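Local coordinates for extracellular solute-binding protein, family 1 (Bifidobacterium longum subsp. infantis, PDB 6FTH), which probably captures human milk oligosaccharides outside the cell and delivers them to an ABC transporter for import, at residues A[368-373]-A[411-416]; A[376-381]-A[386-391]; A[394-397]-A[402-405]. One frame throughout, in Å; residues are numbered along the deposited sequence.

Contact 1 (A[368-373]-A[411-416]); sequences QQFLGS and GWIPDG
Phe370, on the last turn of helix 363-371, meets Ile413 of the loop that leads into strand 418-420. CD2 of the Phe370 ring lies 4.2 Å from CD1 of Ile413, and the two side chains are nearly perpendicular, the methyl reaching the ring obliquely. A chi1 of -176° turns the Phe370 ring away from its own backbone N and out toward the loop. In Ile413, CG1 stands anti to the carbonyl carbon and beside the backbone N (chi1 -53°), which sends CD1 toward Phe370; a branched apolar side chain suits this buried spot. The preceding helix residue, Gln369, reaches toward Gly411: its NE2 stands 4.4 Å from Gly411 CA, a loose approach, for the amide has its real partners in the backbone carbonyls of Ser410 and Tyr365. Glycine fits at 411 because a CB would come within 3.3 Å of Gln369 NE2.

The second shell fixes these groups. The Phe370 ring also meets that of Phe409, planes at about 40°. On the loop side, Gly411 and Ile413 both pair through their backbones with Ser143. The helix ends at Leu371; Gly372, the next residue, takes a positive phi, at which a side chain would jam against the preceding carbonyl O, and its N makes a weak bond of 2.7 Å to Gln368 O. All the touching residues are buried, and the 115 Å² enclosed is small. The arrangement is plain helix-on-loop packing, a glycine-ended helix C-terminus laid against an extended loop, in a protein consistent with the type 2 periplasmic-binding-protein fold.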
loop_
_atom_site.group_PDB
_atom_site.type_symbol
_atom_site.label_atom_id
_atom_site.label_comp_id
_atom_site.label_asym_id
_atom_site.label_seq_id
_atom_site.Cartn_x
_atom_site.Cartn_y
_atom_site.Cartn_z
ATOM N N GLN A 368 -11.558 18.459 -3.954
ATOM C CA GLN A 368 -11.930 18.362 -5.367
ATOM C C GLN A 368 -10.964 17.472 -6.156
ATOM O O GLN A 368 -11.389 16.747 -7.058
ATOM C CB GLN A 368 -12.065 19.750 -5.990
ATOM C CG GLN A 368 -13.282 20.510 -5.484
ATOM C CD GLN A 368 -13.475 21.807 -6.238
ATOM O OE1 GLN A 368 -14.272 21.866 -7.184
ATOM N NE2 GLN A 368 -12.724 22.838 -5.857
ATOM N N GLN A 369 -9.674 17.473 -5.827
ATOM C CA GLN A 369 -8.806 16.497 -6.486
ATOM C C GLN A 369 -9.238 15.081 -6.160
ATOM O O GLN A 369 -9.214 14.189 -7.010
ATOM C CB GLN A 369 -7.361 16.653 -6.047
ATOM C CG GLN A 369 -6.630 17.867 -6.469
ATOM C CD GLN A 369 -5.276 17.871 -5.826
ATOM O OE1 GLN A 369 -4.395 17.098 -6.220
ATOM N NE2 GLN A 369 -5.121 18.645 -4.757
ATOM N N PHE A 370 -9.556 14.832 -4.900
ATOM C CA PHE A 370 -9.784 13.472 -4.439
ATOM C C PHE A 370 -11.126 12.945 -4.946
ATOM O O PHE A 370 -11.226 11.784 -5.343
ATOM C CB PHE A 370 -9.683 13.453 -2.901
ATOM C CG PHE A 370 -9.806 12.088 -2.275
ATOM C CD1 PHE A 370 -8.927 11.062 -2.591
ATOM C CD2 PHE A 370 -10.781 11.847 -1.321
ATOM C CE1 PHE A 370 -9.058 9.804 -2.012
ATOM C CE2 PHE A 370 -10.910 10.598 -0.725
ATOM C CZ PHE A 370 -10.053 9.582 -1.073
ATOM N N LEU A 371 -12.159 13.800 -4.941
ATOM C CA LEU A 371 -13.534 13.410 -5.252
ATOM C C LEU A 371 -14.090 14.051 -6.517
ATOM O O LEU A 371 -15.248 13.784 -6.865
ATOM C CB LEU A 371 -14.449 13.786 -4.073
ATOM C CG LEU A 371 -14.049 13.163 -2.731
ATOM C CD1 LEU A 371 -14.925 13.685 -1.591
ATOM C CD2 LEU A 371 -14.103 11.657 -2.801
ATOM N N GLY A 372 -13.327 14.894 -7.188
ATOM C CA GLY A 372 -13.788 15.614 -8.363
ATOM C C GLY A 372 -14.384 16.971 -8.018
ATOM O O GLY A 372 -14.598 17.329 -6.860
ATOM N N SER A 373 -14.674 17.736 -9.068
ATOM C CA SER A 373 -15.132 19.110 -8.902
ATOM C C SER A 373 -16.452 19.175 -8.139
ATOM O O SER A 373 -17.327 18.318 -8.292
ATOM C CB SER A 373 -15.333 19.730 -10.283
ATOM O OG SER A 373 -14.144 19.668 -11.060
ATOM N N GLY A 411 -2.495 16.420 -2.058
ATOM C CA GLY A 411 -3.256 17.197 -1.097
ATOM C C GLY A 411 -3.450 16.396 0.168
ATOM O O GLY A 411 -2.803 15.368 0.368
ATOM N N TRP A 412 -4.353 16.879 1.032
ATOM C CA TRP A 412 -4.619 16.181 2.275
ATOM C C TRP A 412 -6.063 16.381 2.697
ATOM O O TRP A 412 -6.628 17.463 2.489
ATOM C CB TRP A 412 -3.665 16.578 3.413
ATOM C CG TRP A 412 -3.841 17.963 3.989
ATOM C CD1 TRP A 412 -3.682 19.156 3.343
ATOM C CD2 TRP A 412 -4.156 18.281 5.355
ATOM N NE1 TRP A 412 -3.914 20.199 4.219
ATOM C CE2 TRP A 412 -4.197 19.680 5.456
ATOM C CE3 TRP A 412 -4.404 17.510 6.497
ATOM C CZ2 TRP A 412 -4.454 20.327 6.655
ATOM C CZ3 TRP A 412 -4.681 18.153 7.684
ATOM C CH2 TRP A 412 -4.701 19.551 7.751
ATOM N N ILE A 413 -6.638 15.333 3.274
ATOM C CA ILE A 413 -7.993 15.371 3.835
ATOM C C ILE A 413 -7.853 15.511 5.341
ATOM O O ILE A 413 -7.467 14.531 6.018
ATOM C CB ILE A 413 -8.816 14.127 3.463
ATOM C CG1 ILE A 413 -8.847 13.870 1.946
ATOM C CG2 ILE A 413 -10.237 14.264 4.014
ATOM C CD1 ILE A 413 -9.433 14.971 1.100
ATOM N N PRO A 414 -8.125 16.688 5.926
ATOM C CA PRO A 414 -7.996 16.854 7.383
ATOM C C PRO A 414 -9.019 16.010 8.132
ATOM O O PRO A 414 -10.115 15.730 7.640
ATOM C CB PRO A 414 -8.270 18.350 7.596
ATOM C CG PRO A 414 -8.025 19.003 6.253
ATOM C CD PRO A 414 -8.482 17.959 5.262
ATOM N N ASP A 415 -8.666 15.634 9.371
ATOM C CA ASP A 415 -9.582 14.834 10.190
ATOM C C ASP A 415 -10.902 15.562 10.496
ATOM O O ASP A 415 -11.932 14.903 10.740
ATOM C CB ASP A 415 -8.910 14.451 11.496
ATOM C CG ASP A 415 -7.872 13.366 11.356
ATOM O OD1 ASP A 415 -7.561 12.901 10.219
ATOM O OD2 ASP A 415 -7.323 12.965 12.417
ATOM N N GLY A 416 -10.898 16.902 10.477
ATOM C CA GLY A 416 -12.127 17.666 10.687
ATOM C C GLY A 416 -13.117 17.631 9.526
ATOM O O GLY A 416 -14.253 18.094 9.691
#

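Contact 2 (A[376-381]-A[386-391]); sequences NLVTDD and YTVDED
Asp381 and Thr387 meet across the beta hairpin 378-382/385-388, which strand 418-420 extends to a three-stranded mixed sheet by pairing in parallel with 385-388. Their side chains stand roughly perpendicular, and Thr387 OG1 donates to Asp381 OD2 over 2.7 Å, on the syn side of the carboxylate; beta-branched threonine suits the strand, and His385 ND1 also bonds this oxygen. On the other face, Asp380 and Tyr386 form a non-hydrogen-bonded pair: the carboxylate runs alongside the ring, tilted 36° from its plane. Tyr386 CE1 sits 3.7 Å from Asp380 OD1, which bonds Gly382 N at the end of the strand. With CG anti to the carbonyl carbon (chi1 -60°), the Tyr386 ring lies beside Asp380, while its CB packs 3.8 Å from Val378 CG2. An alanine in place of Tyr386 would strip away the ring and hydroxyl, which would probably leave Glu363 without its phenolic partner and open a gap beside Asp380. Val378 and Val388 turn to this same face, against Leu371. Thr379 and Thr387 exchange both backbone bonds, and a third, Asp389 N to Leu377 O, is nearly straight at 168°. A water joins Thr379 OG1 to Thr387 O, donating to that carbonyl over 2.9 Å.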
loop_
_atom_site.group_PDB
_atom_site.type_symbol
_atom_site.label_atom_id
_atom_site.label_comp_id
_atom_site.label_asym_id
_atom_site.label_seq_id
_atom_site.Cartn_x
_atom_site.Cartn_y
_atom_site.Cartn_z
ATOM N N ASN A 376 -20.123 18.277 -9.540
ATOM C CA ASN A 376 -20.084 17.169 -10.480
ATOM C C ASN A 376 -20.432 15.898 -9.717
ATOM O O ASN A 376 -21.583 15.453 -9.749
ATOM C CB ASN A 376 -18.714 17.130 -11.175
ATOM C CG ASN A 376 -18.625 16.068 -12.243
ATOM O OD1 ASN A 376 -19.352 15.071 -12.213
ATOM N ND2 ASN A 376 -17.700 16.257 -13.182
ATOM N N LEU A 377 -19.472 15.344 -8.963
ATOM C CA LEU A 377 -19.715 14.164 -8.145
ATOM C C LEU A 377 -19.897 14.476 -6.674
ATOM O O LEU A 377 -20.353 13.604 -5.934
ATOM C CB LEU A 377 -18.533 13.183 -8.222
ATOM C CG LEU A 377 -18.080 12.740 -9.598
ATOM C CD1 LEU A 377 -16.949 11.721 -9.441
ATOM C CD2 LEU A 377 -19.255 12.135 -10.344
ATOM N N VAL A 378 -19.515 15.660 -6.216
ATOM C CA VAL A 378 -19.453 15.927 -4.784
ATOM C C VAL A 378 -20.123 17.259 -4.499
ATOM O O VAL A 378 -19.958 18.231 -5.248
ATOM C CB VAL A 378 -17.993 15.889 -4.262
ATOM C CG1 VAL A 378 -17.150 16.900 -4.967
ATOM C CG2 VAL A 378 -17.945 16.113 -2.740
ATOM N N THR A 379 -20.901 17.292 -3.424
ATOM C CA THR A 379 -21.584 18.490 -2.959
ATOM C C THR A 379 -20.887 19.007 -1.709
ATOM O O THR A 379 -20.603 18.235 -0.786
ATOM C CB THR A 379 -23.043 18.154 -2.647
ATOM O OG1 THR A 379 -23.713 17.794 -3.867
ATOM C CG2 THR A 379 -23.756 19.353 -2.047
ATOM N N ASP A 380 -20.591 20.304 -1.693
ATOM C CA ASP A 380 -20.099 20.984 -0.500
ATOM C C ASP A 380 -21.303 21.354 0.355
ATOM O O ASP A 380 -22.067 22.256 0.003
ATOM C CB ASP A 380 -19.309 22.224 -0.913
ATOM C CG ASP A 380 -18.745 22.990 0.280
ATOM O OD1 ASP A 380 -19.029 22.624 1.434
ATOM O OD2 ASP A 380 -18.002 23.956 0.056
ATOM N N ASP A 381 -21.500 20.640 1.455
ATOM C CA ASP A 381 -22.668 20.815 2.305
ATOM C C ASP A 381 -22.481 21.904 3.348
ATOM O O ASP A 381 -23.434 22.223 4.076
ATOM C CB ASP A 381 -22.982 19.506 3.031
ATOM C CG ASP A 381 -23.213 18.338 2.070
ATOM O OD1 ASP A 381 -24.003 18.498 1.111
ATOM O OD2 ASP A 381 -22.617 17.249 2.288
ATOM N N TYR A 386 -19.020 16.844 3.106
ATOM C CA TYR A 386 -19.128 16.674 1.663
ATOM C C TYR A 386 -19.888 15.391 1.394
ATOM O O TYR A 386 -19.721 14.410 2.117
ATOM C CB TYR A 386 -17.742 16.617 1.013
ATOM C CG TYR A 386 -16.966 17.872 1.277
ATOM C CD1 TYR A 386 -17.089 18.982 0.452
ATOM C CD2 TYR A 386 -16.172 17.977 2.410
ATOM C CE1 TYR A 386 -16.414 20.140 0.717
ATOM C CE2 TYR A 386 -15.469 19.139 2.686
ATOM C CZ TYR A 386 -15.602 20.229 1.833
ATOM O OH TYR A 386 -14.941 21.410 2.068
ATOM N N THR A 387 -20.708 15.392 0.342
ATOM C CA THR A 387 -21.483 14.220 -0.055
ATOM C C THR A 387 -21.185 13.849 -1.500
ATOM O O THR A 387 -21.290 14.684 -2.403
ATOM C CB THR A 387 -22.982 14.462 0.113
ATOM O OG1 THR A 387 -23.253 14.782 1.486
ATOM C CG2 THR A 387 -23.768 13.227 -0.298
ATOM N N VAL A 388 -20.821 12.596 -1.698
ATOM C CA VAL A 388 -20.544 12.041 -3.015
ATOM C C VAL A 388 -21.811 11.397 -3.573
ATOM O O VAL A 388 -22.518 10.655 -2.875
ATOM C CB VAL A 388 -19.411 11.006 -2.930
ATOM C CG1 VAL A 388 -19.137 10.368 -4.315
ATOM C CG2 VAL A 388 -18.151 11.635 -2.379
ATOM N N ASP A 389 -22.087 11.664 -4.847
ATOM C CA ASP A 389 -23.110 10.927 -5.585
ATOM C C ASP A 389 -22.472 9.602 -5.980
ATOM O O ASP A 389 -21.687 9.533 -6.929
ATOM C CB ASP A 389 -23.527 11.737 -6.806
ATOM C CG ASP A 389 -24.675 11.111 -7.570
ATOM O OD1 ASP A 389 -24.795 9.873 -7.572
ATOM O OD2 ASP A 389 -25.451 11.877 -8.191
ATOM N N GLU A 390 -22.773 8.553 -5.220
ATOM C CA GLU A 390 -22.045 7.292 -5.336
ATOM C C GLU A 390 -22.218 6.652 -6.703
ATOM O O GLU A 390 -21.243 6.162 -7.291
ATOM C CB GLU A 390 -22.498 6.337 -4.235
ATOM C CG GLU A 390 -22.143 6.827 -2.840
ATOM C CD GLU A 390 -22.810 6.048 -1.750
ATOM O OE1 GLU A 390 -23.089 4.847 -1.951
ATOM O OE2 GLU A 390 -23.045 6.657 -0.681
ATOM N N ASP A 391 -23.450 6.627 -7.228
ATOM C CA ASP A 391 -23.663 5.992 -8.522
ATOM C C ASP A 391 -22.991 6.772 -9.635
ATOM O O ASP A 391 -22.471 6.184 -10.593
ATOM C CB ASP A 391 -25.158 5.860 -8.802
ATOM C CG ASP A 391 -25.829 4.864 -7.895
ATOM O OD1 ASP A 391 -25.114 4.024 -7.288
ATOM O OD2 ASP A 391 -27.075 4.909 -7.795
HETATM O O HOH W 1 -23.214 15.068 -4.539
#

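Contact 3 (A[394-397]-A[402-405]); sequences TKAM and FPGL
A Met-aromatic contact between Met397 and Phe402 joins helix 390-398 to the loop that follows it. The methyl CE of Met397 sits over one face of the Phe402 ring, 3.8 Å from the centroid and 18° off the normal, which makes a CH-pi contact. The closest approach is to the ring atom CD1, at 3.6 Å from CE. The sulfur SD stands farther out and obliquely, 4.4 Å from the centroid. The bend of Met397 at chi2 (-67°) carries CE over the ring; an unbranched, flexible methionine can follow such a path.

After the helix the chain doubles back, so that residues 402-403 lie against its last turns, in one lobe of what is probably the two-lobed fold of solute-binding proteins. The opposite face of the Phe402 ring from Met397 is covered by Pro403 CD of the next residue. The ring is thus sandwiched between methyl and proline, with Tyr393 meeting it edge-to-face and Leu377 adding apolar cover, as befits a buried aromatic. Ala396 is the small partner: its CB lies 4.1 Å from Pro403 CD and 4.3 Å from Phe402 CD1, a single methyl between helix and loop. The backbone of Phe402 pairs with Ala39 and Asp41, and Pro403 O accepts a hydrogen bond from Trp48 NE1.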
loop_
_atom_site.group_PDB
_atom_site.type_symbol
_atom_site.label_atom_id
_atom_site.label_comp_id
_atom_site.label_asym_id
_atom_site.label_seq_id
_atom_site.Cartn_x
_atom_site.Cartn_y
_atom_site.Cartn_z
ATOM N N THR A 394 -19.148 6.003 -9.564
ATOM C CA THR A 394 -18.780 4.725 -10.178
ATOM C C THR A 394 -18.929 4.770 -11.689
ATOM O O THR A 394 -18.103 4.208 -12.419
ATOM C CB THR A 394 -19.595 3.591 -9.579
ATOM O OG1 THR A 394 -20.980 3.861 -9.738
ATOM C CG2 THR A 394 -19.318 3.458 -8.109
ATOM N N LYS A 395 -19.959 5.455 -12.185
ATOM C CA LYS A 395 -20.091 5.587 -13.629
ATOM C C LYS A 395 -18.926 6.370 -14.221
ATOM O O LYS A 395 -18.403 6.004 -15.278
ATOM C CB LYS A 395 -21.430 6.223 -13.991
ATOM C CG LYS A 395 -21.637 6.328 -15.497
ATOM C CD LYS A 395 -23.028 6.726 -15.873
ATOM C CE LYS A 395 -23.217 6.590 -17.390
ATOM N NZ LYS A 395 -22.315 7.495 -18.148
ATOM N N ALA A 396 -18.491 7.449 -13.562
ATOM C CA ALA A 396 -17.364 8.215 -14.092
ATOM C C ALA A 396 -16.106 7.354 -14.168
ATOM O O ALA A 396 -15.350 7.415 -15.152
ATOM C CB ALA A 396 -17.121 9.444 -13.219
ATOM N N MET A 397 -15.868 6.545 -13.138
ATOM C CA MET A 397 -14.748 5.611 -13.158
ATOM C C MET A 397 -14.907 4.607 -14.298
ATOM O O MET A 397 -13.949 4.325 -15.037
ATOM C CB MET A 397 -14.687 4.872 -11.817
ATOM C CG MET A 397 -14.137 5.683 -10.652
ATOM S SD MET A 397 -12.384 6.067 -10.894
ATOM C CE MET A 397 -11.958 6.670 -9.280
ATOM N N PHE A 402 -12.981 9.930 -14.797
ATOM C CA PHE A 402 -13.068 10.440 -13.434
ATOM C C PHE A 402 -12.588 11.889 -13.413
ATOM O O PHE A 402 -11.487 12.173 -13.900
ATOM C CB PHE A 402 -12.261 9.611 -12.443
ATOM C CG PHE A 402 -12.574 9.957 -11.017
ATOM C CD1 PHE A 402 -13.778 9.557 -10.451
ATOM C CD2 PHE A 402 -11.700 10.707 -10.256
ATOM C CE1 PHE A 402 -14.098 9.890 -9.140
ATOM C CE2 PHE A 402 -12.024 11.052 -8.939
ATOM C CZ PHE A 402 -13.228 10.637 -8.389
ATOM N N PRO A 403 -13.381 12.841 -12.843
ATOM C CA PRO A 403 -13.026 14.265 -12.916
ATOM C C PRO A 403 -12.159 14.733 -11.756
ATOM O O PRO A 403 -12.306 15.856 -11.255
ATOM C CB PRO A 403 -14.392 14.949 -12.883
ATOM C CG PRO A 403 -15.168 14.067 -11.921
ATOM C CD PRO A 403 -14.728 12.648 -12.274
ATOM N N GLY A 404 -11.208 13.896 -11.392
ATOM C CA GLY A 404 -10.212 14.258 -10.410
ATOM C C GLY A 404 -9.035 13.319 -10.491
ATOM O O GLY A 404 -8.928 12.496 -11.399
ATOM N N LEU A 405 -8.132 13.467 -9.533
ATOM C CA LEU A 405 -6.956 12.620 -9.464
ATOM C C LEU A 405 -7.139 11.429 -8.533
ATOM O O LEU A 405 -6.326 10.498 -8.574
ATOM C CB LEU A 405 -5.764 13.457 -8.993
ATOM C CG LEU A 405 -5.490 14.737 -9.807
ATOM C CD1 LEU A 405 -4.277 15.473 -9.322
ATOM C CD2 LEU A 405 -5.323 14.412 -11.290
#

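Along the chain, contact 2 closes before contact 3 opens, and both fall between the two segments of contact 1. Their centres lie about 12 Å (contacts 1 and 2, and 2 and 3) and about 14 Å (1 and 3) apart, all on one side of the chain's centre. Contacts 2 and 3 share helix 390-398, whereas helix 363-371 of contact 1 is followed, after a short connection, by strand 378-382 of contact 2. Leu371 CD1 meets Val388 CG2 at 3.9 Å, Leu377 CD1 meets Phe402 CE1 at 3.4 Å, and a probable hydrogen bond links Gln369 O to Leu405 N. This packing ties helix 363-371, the hairpin and the loop after helix 390-398 into one part of the fold.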